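Local atomic coordinates of alpha-n-acetylglucosaminidase family protein (Clostridium perfringens, PDB entry 4A42), a protein that probably binds carbohydrate as a family 32 carbohydrate-binding module of a family 89 glycoside hydrolase, an alpha-N-acetylglucosaminidase. Residues I78-K83 with Y90-S95; F132-E137 with G142-Y147; E24-K29 with K71-S76. All blocks are in the same frame, centred on the assembly; numbering follows the deposited sequence.

Contact 1: I78-K83 with Y90-S95; sequences IDIVSK and YSIEIS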
loop_
_atom_site.group_PDB
_atom_site.type_symbol
_atom_site.label_atom_id
_atom_site.label_comp_id
_atom_site.label_asym_id
_atom_site.label_seq_id
_atom_site.Cartn_x
_atom_site.Cartn_y
_atom_site.Cartn_z
ATOM N N ILE A 78 -0.202 1.486 -8.763
ATOM C CA ILE A 78 0.020 1.752 -7.351
ATOM C C ILE A 78 1.431 2.289 -7.102
ATOM O O ILE A 78 2.417 1.704 -7.567
ATOM C CB ILE A 78 -0.210 0.479 -6.495
ATOM C CG1 ILE A 78 -1.650 -0.034 -6.676
ATOM C CG2 ILE A 78 0.126 0.762 -5.021
ATOM C CD1 ILE A 78 -1.901 -1.438 -6.133
ATOM N N ASP A 79 1.529 3.401 -6.371
ATOM C CA ASP A 79 2.824 3.915 -5.917
ATOM C C ASP A 79 2.967 3.775 -4.407
ATOM O O ASP A 79 2.048 4.097 -3.657
ATOM C CB ASP A 79 2.982 5.406 -6.213
ATOM C CG ASP A 79 3.079 5.717 -7.678
ATOM O OD1 ASP A 79 3.324 4.788 -8.472
ATOM O OD2 ASP A 79 2.914 6.911 -8.023
ATOM N N ILE A 80 4.144 3.352 -3.962
ATOM C CA ILE A 80 4.486 3.364 -2.547
ATOM C C ILE A 80 5.663 4.303 -2.364
ATOM O O ILE A 80 6.740 4.074 -2.909
ATOM C CB ILE A 80 4.892 1.972 -2.032
ATOM C CG1 ILE A 80 3.793 0.954 -2.329
ATOM C CG2 ILE A 80 5.199 2.018 -0.520
ATOM C CD1 ILE A 80 4.248 -0.474 -2.196
ATOM N N VAL A 81 5.453 5.367 -1.607
ATOM C CA VAL A 81 6.515 6.326 -1.349
ATOM C C VAL A 81 7.247 5.862 -0.095
ATOM O O VAL A 81 6.654 5.820 0.989
ATOM C CB VAL A 81 5.943 7.748 -1.168
ATOM C CG1 VAL A 81 7.062 8.748 -0.935
ATOM C CG2 VAL A 81 5.130 8.149 -2.397
ATOM N N SER A 82 8.511 5.474 -0.251
ATOM C CA SER A 82 9.262 4.837 0.838
ATOM C C SER A 82 10.344 5.755 1.366
ATOM O O SER A 82 11.286 6.080 0.651
ATOM C CB SER A 82 9.895 3.530 0.349
ATOM O OG SER A 82 10.536 2.860 1.418
ATOM N N LYS A 83 10.212 6.156 2.626
ATOM C CA LYS A 83 11.074 7.177 3.200
ATOM C C LYS A 83 12.168 6.631 4.128
ATOM O O LYS A 83 13.079 7.364 4.510
ATOM C CB LYS A 83 10.220 8.252 3.895
ATOM C CG LYS A 83 9.462 9.150 2.904
ATOM C CD LYS A 83 10.337 10.307 2.417
ATOM C CE LYS A 83 9.684 11.077 1.272
ATOM N NZ LYS A 83 10.458 12.324 0.914
ATOM N N TYR A 90 8.453 -5.802 -0.040
ATOM C CA TYR A 90 7.003 -5.659 0.049
ATOM C C TYR A 90 6.285 -6.571 -0.931
ATOM O O TYR A 90 6.886 -7.065 -1.904
ATOM C CB TYR A 90 6.585 -4.200 -0.220
ATOM C CG TYR A 90 6.762 -3.764 -1.666
ATOM C CD1 TYR A 90 8.002 -3.355 -2.146
ATOM C CD2 TYR A 90 5.693 -3.797 -2.566
ATOM C CE1 TYR A 90 8.172 -2.971 -3.477
ATOM C CE2 TYR A 90 5.857 -3.404 -3.899
ATOM C CZ TYR A 90 7.103 -2.997 -4.345
ATOM O OH TYR A 90 7.312 -2.612 -5.661
ATOM N N SER A 91 5.001 -6.785 -0.659
ATOM C CA SER A 91 4.088 -7.400 -1.609
ATOM C C SER A 91 2.764 -6.644 -1.601
ATOM O O SER A 91 2.452 -5.906 -0.664
ATOM C CB SER A 91 3.858 -8.880 -1.277
ATOM O OG SER A 91 3.209 -9.051 -0.021
ATOM N N ILE A 92 2.016 -6.813 -2.683
ATOM C CA ILE A 92 0.713 -6.204 -2.840
ATOM C C ILE A 92 -0.273 -7.304 -3.197
ATOM O O ILE A 92 -0.017 -8.102 -4.103
ATOM C CB ILE A 92 0.739 -5.152 -3.962
ATOM C CG1 ILE A 92 1.872 -4.135 -3.726
ATOM C CG2 ILE A 92 -0.603 -4.436 -4.059
ATOM C CD1 ILE A 92 1.895 -3.023 -4.768
ATOM N N GLU A 93 -1.380 -7.352 -2.464
ATOM C CA GLU A 93 -2.440 -8.329 -2.685
ATOM C C GLU A 93 -3.745 -7.586 -2.911
ATOM O O GLU A 93 -3.950 -6.517 -2.360
ATOM C CB GLU A 93 -2.614 -9.227 -1.463
ATOM C CG GLU A 93 -1.481 -10.194 -1.174
ATOM C CD GLU A 93 -1.624 -10.807 0.204
ATOM O OE1 GLU A 93 -1.345 -10.104 1.191
ATOM O OE2 GLU A 93 -2.047 -11.975 0.304
ATOM N N ILE A 94 -4.641 -8.165 -3.706
ATOM C CA ILE A 94 -5.972 -7.595 -3.871
ATOM C C ILE A 94 -7.022 -8.665 -3.607
ATOM O O ILE A 94 -6.738 -9.861 -3.730
ATOM C CB ILE A 94 -6.174 -6.979 -5.274
ATOM C CG1 ILE A 94 -5.936 -8.021 -6.373
ATOM C CG2 ILE A 94 -5.253 -5.764 -5.450
ATOM C CD1 ILE A 94 -6.325 -7.539 -7.763
ATOM N N SER A 95 -8.221 -8.230 -3.227
ATOM C CA SER A 95 -9.328 -9.145 -2.977
ATOM C C SER A 95 -10.660 -8.475 -3.270
ATOM O O SER A 95 -10.779 -7.244 -3.205
ATOM C CB SER A 95 -9.315 -9.640 -1.531
ATOM O OG SER A 95 -10.349 -10.592 -1.307
#
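The Tyr90 ring takes the terminal methyl of Ile80 over one face: CD1 of Ile80 stands 4.0 Å from the ring centroid, 29° off the normal, a CH-pi contact displaced toward one side of the ring. The closest approach is between Ile80 CD1 and Tyr90 CD2, at 3.6 Å. A chi1 of 70° sets CG of Tyr90 between its backbone N and carbonyl carbon, and the ring rises from strand 90-95 to meet the isoleucine at a slant. Its hydroxyl continues past this apolar patch to a hydrogen bond with Asn119. Alongside, Ile78 and Ile92 reach toward each other tip to tip, Ile78 CD1 lying 3.9 Å from Ile92 CG2. A looser touch, 4.3 Å between Ile80 CD1 and Ile92 CD1, ties the two pairs together. The strands belong to the two facing sheets of the beta-sandwich of an F5/8 type C (discoidin-like) domain, their axes 10.5 Å apart, and Phe132 packs against Ile78, Ile80 and Ile92 from strand 126-134. Everything that meets between the segments is methyl or aromatic carbon, so the two sheets are held here by dispersion and the exclusion of water.

Contact 2: F132-E137 with G142-Y147; sequences FNFNSE and GEIKIY. With CA (calcium ion), chain C.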
loop_
_atom_site.group_PDB
_atom_site.type_symbol
_atom_site.label_atom_id
_atom_site.label_comp_id
_atom_site.label_asym_id
_atom_site.label_seq_id
_atom_site.Cartn_x
_atom_site.Cartn_y
_atom_site.Cartn_z
ATOM N N PHE A 132 -0.991 -4.392 1.597
ATOM C CA PHE A 132 0.444 -4.192 1.455
ATOM C C PHE A 132 1.132 -4.869 2.620
ATOM O O PHE A 132 0.796 -4.623 3.774
ATOM C CB PHE A 132 0.777 -2.688 1.463
ATOM C CG PHE A 132 0.181 -1.938 0.308
ATOM C CD1 PHE A 132 -1.155 -1.551 0.331
ATOM C CD2 PHE A 132 0.946 -1.624 -0.805
ATOM C CE1 PHE A 132 -1.717 -0.882 -0.743
ATOM C CE2 PHE A 132 0.389 -0.932 -1.878
ATOM C CZ PHE A 132 -0.949 -0.573 -1.849
ATOM N N ASN A 133 2.095 -5.729 2.326
ATOM C CA ASN A 133 2.867 -6.356 3.379
ATOM C C ASN A 133 4.300 -5.893 3.260
ATOM O O ASN A 133 4.835 -5.816 2.158
ATOM C CB ASN A 133 2.766 -7.872 3.252
ATOM C CG ASN A 133 1.337 -8.326 3.040
ATOM O OD1 ASN A 133 0.503 -8.215 3.943
ATOM N ND2 ASN A 133 1.035 -8.803 1.832
ATOM N N PHE A 134 4.910 -5.548 4.388
ATOM C CA PHE A 134 6.275 -5.035 4.374
ATOM C C PHE A 134 7.163 -5.909 5.236
ATOM O O PHE A 134 6.861 -6.151 6.399
ATOM C CB PHE A 134 6.318 -3.586 4.867
ATOM C CG PHE A 134 5.441 -2.662 4.079
ATOM C CD1 PHE A 134 5.792 -2.287 2.795
ATOM C CD2 PHE A 134 4.256 -2.181 4.611
ATOM C CE1 PHE A 134 4.989 -1.448 2.051
ATOM C CE2 PHE A 134 3.436 -1.323 3.866
ATOM C CZ PHE A 134 3.810 -0.953 2.590
ATOM N N ASN A 135 8.229 -6.422 4.641
ATOM C CA ASN A 135 9.154 -7.270 5.377
ATOM C C ASN A 135 10.580 -6.766 5.525
ATOM O O ASN A 135 11.435 -7.508 5.938
ATOM C CB ASN A 135 9.141 -8.702 4.864
ATOM C CG ASN A 135 9.582 -8.806 3.447
ATOM O OD1 ASN A 135 8.837 -8.472 2.555
ATOM N ND2 ASN A 135 10.792 -9.306 3.227
ATOM N N SER A 136 10.841 -5.525 5.150
ATOM C CA SER A 136 12.152 -4.955 5.356
ATOM C C SER A 136 12.234 -4.279 6.725
ATOM O O SER A 136 11.260 -4.204 7.452
ATOM C CB SER A 136 12.522 -3.982 4.244
ATOM O OG SER A 136 11.405 -3.242 3.840
ATOM N N GLU A 137 13.431 -3.827 7.057
ATOM C CA GLU A 137 13.659 -3.056 8.260
ATOM C C GLU A 137 13.511 -1.567 7.951
ATOM O O GLU A 137 13.630 -1.152 6.823
ATOM C CB GLU A 137 15.058 -3.338 8.784
ATOM C CG GLU A 137 15.266 -4.764 9.241
ATOM C CD GLU A 137 14.290 -5.159 10.331
ATOM O OE1 GLU A 137 14.034 -4.313 11.204
ATOM O OE2 GLU A 137 13.777 -6.293 10.325
ATOM N N GLY A 142 5.760 7.094 3.346
ATOM C CA GLY A 142 5.294 8.464 3.254
ATOM C C GLY A 142 3.918 8.586 2.639
ATOM O O GLY A 142 3.192 9.524 2.957
ATOM N N GLU A 143 3.558 7.659 1.759
ATOM C CA GLU A 143 2.292 7.740 1.063
ATOM C C GLU A 143 2.081 6.462 0.255
ATOM O O GLU A 143 3.040 5.895 -0.264
ATOM C CB GLU A 143 2.322 8.940 0.111
ATOM C CG GLU A 143 0.960 9.365 -0.390
ATOM C CD GLU A 143 0.146 10.202 0.603
ATOM O OE1 GLU A 143 0.606 10.578 1.701
ATOM O OE2 GLU A 143 -0.988 10.508 0.259
ATOM N N ILE A 144 0.835 6.012 0.168
ATOM C CA ILE A 144 0.458 4.950 -0.760
ATOM C C ILE A 144 -0.632 5.493 -1.663
ATOM O O ILE A 144 -1.666 5.969 -1.196
ATOM C CB ILE A 144 -0.055 3.694 -0.034
ATOM C CG1 ILE A 144 1.098 3.048 0.741
ATOM C CG2 ILE A 144 -0.661 2.697 -1.027
ATOM C CD1 ILE A 144 0.666 1.921 1.623
ATOM N N LYS A 145 -0.366 5.478 -2.948
ATOM C CA LYS A 145 -1.281 5.994 -3.947
ATOM C C LYS A 145 -1.843 4.851 -4.795
ATOM O O LYS A 145 -1.096 4.074 -5.317
ATOM C CB LYS A 145 -0.579 7.016 -4.821
ATOM C CG LYS A 145 0.108 8.102 -4.016
ATOM C CD LYS A 145 0.840 9.109 -4.857
ATOM C CE LYS A 145 1.850 9.893 -4.041
ATOM N NZ LYS A 145 2.756 10.787 -4.828
ATOM N N ILE A 146 -3.166 4.774 -4.881
ATOM C CA ILE A 146 -3.813 3.698 -5.620
ATOM C C ILE A 146 -4.616 4.327 -6.740
ATOM O O ILE A 146 -5.651 4.895 -6.493
ATOM C CB ILE A 146 -4.722 2.869 -4.714
ATOM C CG1 ILE A 146 -3.911 2.253 -3.571
ATOM C CG2 ILE A 146 -5.408 1.775 -5.507
ATOM C CD1 ILE A 146 -4.717 1.679 -2.488
ATOM N N TYR A 147 -4.109 4.237 -7.956
ATOM C CA TYR A 147 -4.723 4.922 -9.076
ATOM C C TYR A 147 -5.759 4.086 -9.828
ATOM O O TYR A 147 -5.553 2.932 -10.135
ATOM C CB TYR A 147 -3.698 5.462 -10.045
ATOM C CG TYR A 147 -2.555 6.279 -9.474
ATOM C CD1 TYR A 147 -2.744 7.552 -8.990
ATOM C CD2 TYR A 147 -1.274 5.802 -9.503
ATOM C CE1 TYR A 147 -1.680 8.297 -8.504
ATOM C CE2 TYR A 147 -0.230 6.540 -9.021
ATOM C CZ TYR A 147 -0.433 7.785 -8.535
ATOM O OH TYR A 147 0.661 8.483 -8.088
HETATM CA CA CA C . 1.730 11.077 3.878
#
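A calcium ion grips the start of strand 141-148 at two successive residues: the backbone O of Gly142 binds it at 2.3 Å and the carboxylate OE1 of Glu143 at 2.5 Å. Beyond this site the same strand runs along one sheet of the F5/8 type C beta-sandwich and faces strand 126-134 of the other. Five further ligand atoms come from Asn45, Asp48, Asn50 and Thr53, in the loop that wraps the ion. The Glu143 chain leaves its backbone with CG anti to N and then bends at chi2 (79°), which brings OE1 back to the metal beside the carbonyl of Gly142. These two oxygens are close because they share the ion; the other carboxylate oxygen, OE2, accepts a hydrogen bond from the backbone N of Gly49, so both ends of the carboxylate are held and its rotation is probably fixed.

Glu143 serves the calcium site, whereas Ile144, the next residue, points into the sandwich. Its side chain and that of Phe132 pass each other antiparallel, and Ile144 brings both its branches to the aromatic ring. CD1 of Ile144 sits nearly over the centre of one face, 4.1 Å from the centroid of the Phe132 ring and only 11° off the normal, a well-centred CH-pi contact. The other branch reaches the far end of the ring, CG2 of Ile144 coming within 3.4 Å of Phe132 CZ, a tight approach for two carbons. At the ring's edge, near its plane, Ile146 adds a methyl, and Phe67 of strand 63-69 packs against both isoleucines. Phe134 joins more lightly, presenting its edge to Ile144, with 4.4 Å between Phe134 CZ and Ile144 CD1.

Contact 3: E24-K29 with K71-S76; sequences ENLAMK and KEKDIS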
loop_
_atom_site.group_PDB
_atom_site.type_symbol
_atom_site.label_atom_id
_atom_site.label_comp_id
_atom_site.label_asym_id
_atom_site.label_seq_id
_atom_site.Cartn_x
_atom_site.Cartn_y
_atom_site.Cartn_z
ATOM N N GLU A 24 -7.030 9.666 -10.877
ATOM C CA GLU A 24 -7.639 9.684 -9.544
ATOM C C GLU A 24 -6.981 8.761 -8.521
ATOM O O GLU A 24 -6.767 7.582 -8.800
ATOM C CB GLU A 24 -9.118 9.313 -9.661
ATOM N N ASN A 25 -6.691 9.298 -7.332
ATOM C CA ASN A 25 -6.096 8.521 -6.241
ATOM C C ASN A 25 -7.149 7.976 -5.268
ATOM O O ASN A 25 -7.645 8.688 -4.384
ATOM C CB ASN A 25 -5.029 9.349 -5.507
ATOM C CG ASN A 25 -4.328 8.574 -4.395
ATOM O OD1 ASN A 25 -4.616 7.409 -4.150
ATOM N ND2 ASN A 25 -3.398 9.231 -3.716
ATOM N N LEU A 26 -7.497 6.709 -5.453
ATOM C CA LEU A 26 -8.543 6.061 -4.674
ATOM C C LEU A 26 -8.216 5.988 -3.194
ATOM O O LEU A 26 -9.117 5.880 -2.360
ATOM C CB LEU A 26 -8.794 4.644 -5.204
ATOM C CG LEU A 26 -9.353 4.545 -6.621
ATOM C CD1 LEU A 26 -9.010 3.193 -7.231
ATOM C CD2 LEU A 26 -10.867 4.763 -6.610
ATOM N N ALA A 27 -6.930 6.029 -2.861
ATOM C CA ALA A 27 -6.522 5.927 -1.470
ATOM C C ALA A 27 -7.046 7.113 -0.682
ATOM O O ALA A 27 -7.232 7.024 0.525
ATOM C CB ALA A 27 -5.004 5.859 -1.360
HETATM N N MSE A 28 -7.290 8.220 -1.376
HETATM C CA MSE A 28 -7.723 9.434 -0.691
HETATM C C MSE A 28 -9.215 9.732 -0.806
HETATM O O MSE A 28 -9.686 10.780 -0.357
HETATM C CB MSE A 28 -6.894 10.625 -1.152
HETATM C CG MSE A 28 -5.418 10.411 -0.907
HETATM SE SE MSE A 28 -4.402 12.035 -1.054
HETATM C CE MSE A 28 -4.837 12.508 -2.895
ATOM N N LYS A 29 -9.967 8.795 -1.374
ATOM C CA LYS A 29 -11.416 8.940 -1.470
ATOM C C LYS A 29 -12.035 8.834 -0.093
ATOM O O LYS A 29 -11.568 8.076 0.747
ATOM C CB LYS A 29 -12.005 7.846 -2.360
ATOM C CG LYS A 29 -11.619 7.948 -3.821
ATOM C CD LYS A 29 -12.310 9.106 -4.514
ATOM C CE LYS A 29 -11.966 9.121 -5.989
ATOM N NZ LYS A 29 -12.582 10.269 -6.697
ATOM N N LYS A 71 -15.925 -0.558 -2.564
ATOM C CA LYS A 71 -16.557 -1.284 -3.652
ATOM C C LYS A 71 -15.466 -1.869 -4.532
ATOM O O LYS A 71 -14.308 -1.453 -4.461
ATOM C CB LYS A 71 -17.458 -0.355 -4.468
ATOM N N GLU A 72 -15.854 -2.810 -5.361
ATOM C CA GLU A 72 -14.924 -3.363 -6.301
ATOM C C GLU A 72 -14.653 -2.330 -7.399
ATOM O O GLU A 72 -15.538 -1.943 -8.126
ATOM C CB GLU A 72 -15.413 -4.724 -6.839
ATOM C CG GLU A 72 -15.837 -5.685 -5.752
ATOM C CD GLU A 72 -16.337 -7.057 -6.239
ATOM O OE1 GLU A 72 -16.166 -7.402 -7.417
ATOM O OE2 GLU A 72 -16.864 -7.777 -5.377
ATOM N N LYS A 73 -13.421 -1.863 -7.487
ATOM C CA LYS A 73 -13.050 -0.814 -8.423
ATOM C C LYS A 73 -11.930 -1.162 -9.371
ATOM O O LYS A 73 -11.160 -2.056 -9.084
ATOM C CB LYS A 73 -12.672 0.450 -7.656
ATOM C CG LYS A 73 -13.759 0.958 -6.783
ATOM C CD LYS A 73 -13.479 2.330 -6.275
ATOM C CE LYS A 73 -14.651 2.857 -5.524
ATOM N NZ LYS A 73 -14.492 4.277 -5.313
ATOM N N ASP A 74 -11.831 -0.458 -10.488
ATOM C CA ASP A 74 -10.684 -0.555 -11.376
ATOM C C ASP A 74 -9.439 -0.058 -10.651
ATOM O O ASP A 74 -9.416 1.060 -10.142
ATOM C CB ASP A 74 -10.852 0.330 -12.609
ATOM C CG ASP A 74 -11.980 -0.111 -13.531
ATOM O OD1 ASP A 74 -12.516 -1.236 -13.393
ATOM O OD2 ASP A 74 -12.308 0.697 -14.427
ATOM N N ILE A 75 -8.399 -0.877 -10.627
ATOM C CA ILE A 75 -7.112 -0.432 -10.113
ATOM C C ILE A 75 -6.099 -0.561 -11.239
ATOM O O ILE A 75 -5.853 -1.668 -11.726
ATOM C CB ILE A 75 -6.646 -1.278 -8.919
ATOM C CG1 ILE A 75 -7.648 -1.188 -7.765
ATOM C CG2 ILE A 75 -5.275 -0.834 -8.483
ATOM C CD1 ILE A 75 -7.495 -2.292 -6.751
ATOM N N SER A 76 -5.538 0.552 -11.667
ATOM C CA SER A 76 -4.579 0.552 -12.754
ATOM C C SER A 76 -3.099 0.587 -12.354
ATOM O O SER A 76 -2.250 0.078 -13.045
ATOM C CB SER A 76 -4.852 1.673 -13.754
ATOM O OG SER A 76 -4.436 2.929 -13.303
#
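Leu26 makes both close contacts between the segments, one with each of its methyls. CD2 lies across the aliphatic part of Lys73, 3.6 Å from Lys73 CD, while CD1 rests 3.6 Å from the backbone O of Asp74. Lys73 is extended beyond CG, all its later torsions near 180°, and its methylenes therefore run past the leucine as a straight apolar rod. The ammonium end goes on to Glu31, with which NZ forms a salt bridge, fixing the charged end. Lys29 NZ is 6.4 Å from Lys73 NZ, a like-charge pair whose repulsion is probably weak, with Glu31 paired to Lys73.

The next shell fixes the backbone that carries Leu26. Asn25 OD1 accepts from the backbone N of Ala27, at 3.0 Å, closing an Asx turn; the donor stands above the carbonyl plane, 43° out of it. The same oxygen also takes the backbone N of Ile146. Two further bonds, from the N of Met28, a selenomethionine, to Asn25 O at 3.1 Å and from Lys29 N to Leu26 O at 3.2 Å, define the short 3-10 turn over residues 26-28.

Leu26 also packs on Leu69 of strand 63-69 and on Lys148, and its backbone pairs with Ile146. The contact thus joins the short, weakly bonded edge strand 24-25 and its 3-10 turn, next to strand 141-148, to strand 72-74, which runs antiparallel beside strand 126-134 in the other sheet.

Contacts 1 and 2 form one continuous core, their centres 4 Å apart: strands 77-82 and 141-148 are neighbours in one sheet, 90-95 and 126-134 in the other. Two probable hydrogen bonds also join them, Asp79 OD2 to Tyr147 OH at 2.7 Å and Glu93 OE1 to Asn133 ND2 at 2.8 Å. Contact 3 lies toward the sandwich's periphery, about 15 Å from contact 2 between centres, yet is joined to it through probable backbone hydrogen bonds from Leu26 N to Ile146 O and from Ser76 N to Tyr147 O, each 2.8 Å. The calcium ion sits at the Gly142 end of contact 2, which supplies two of its ligands, and the side chain of Ile80 in contact 1 is about 11 Å from it.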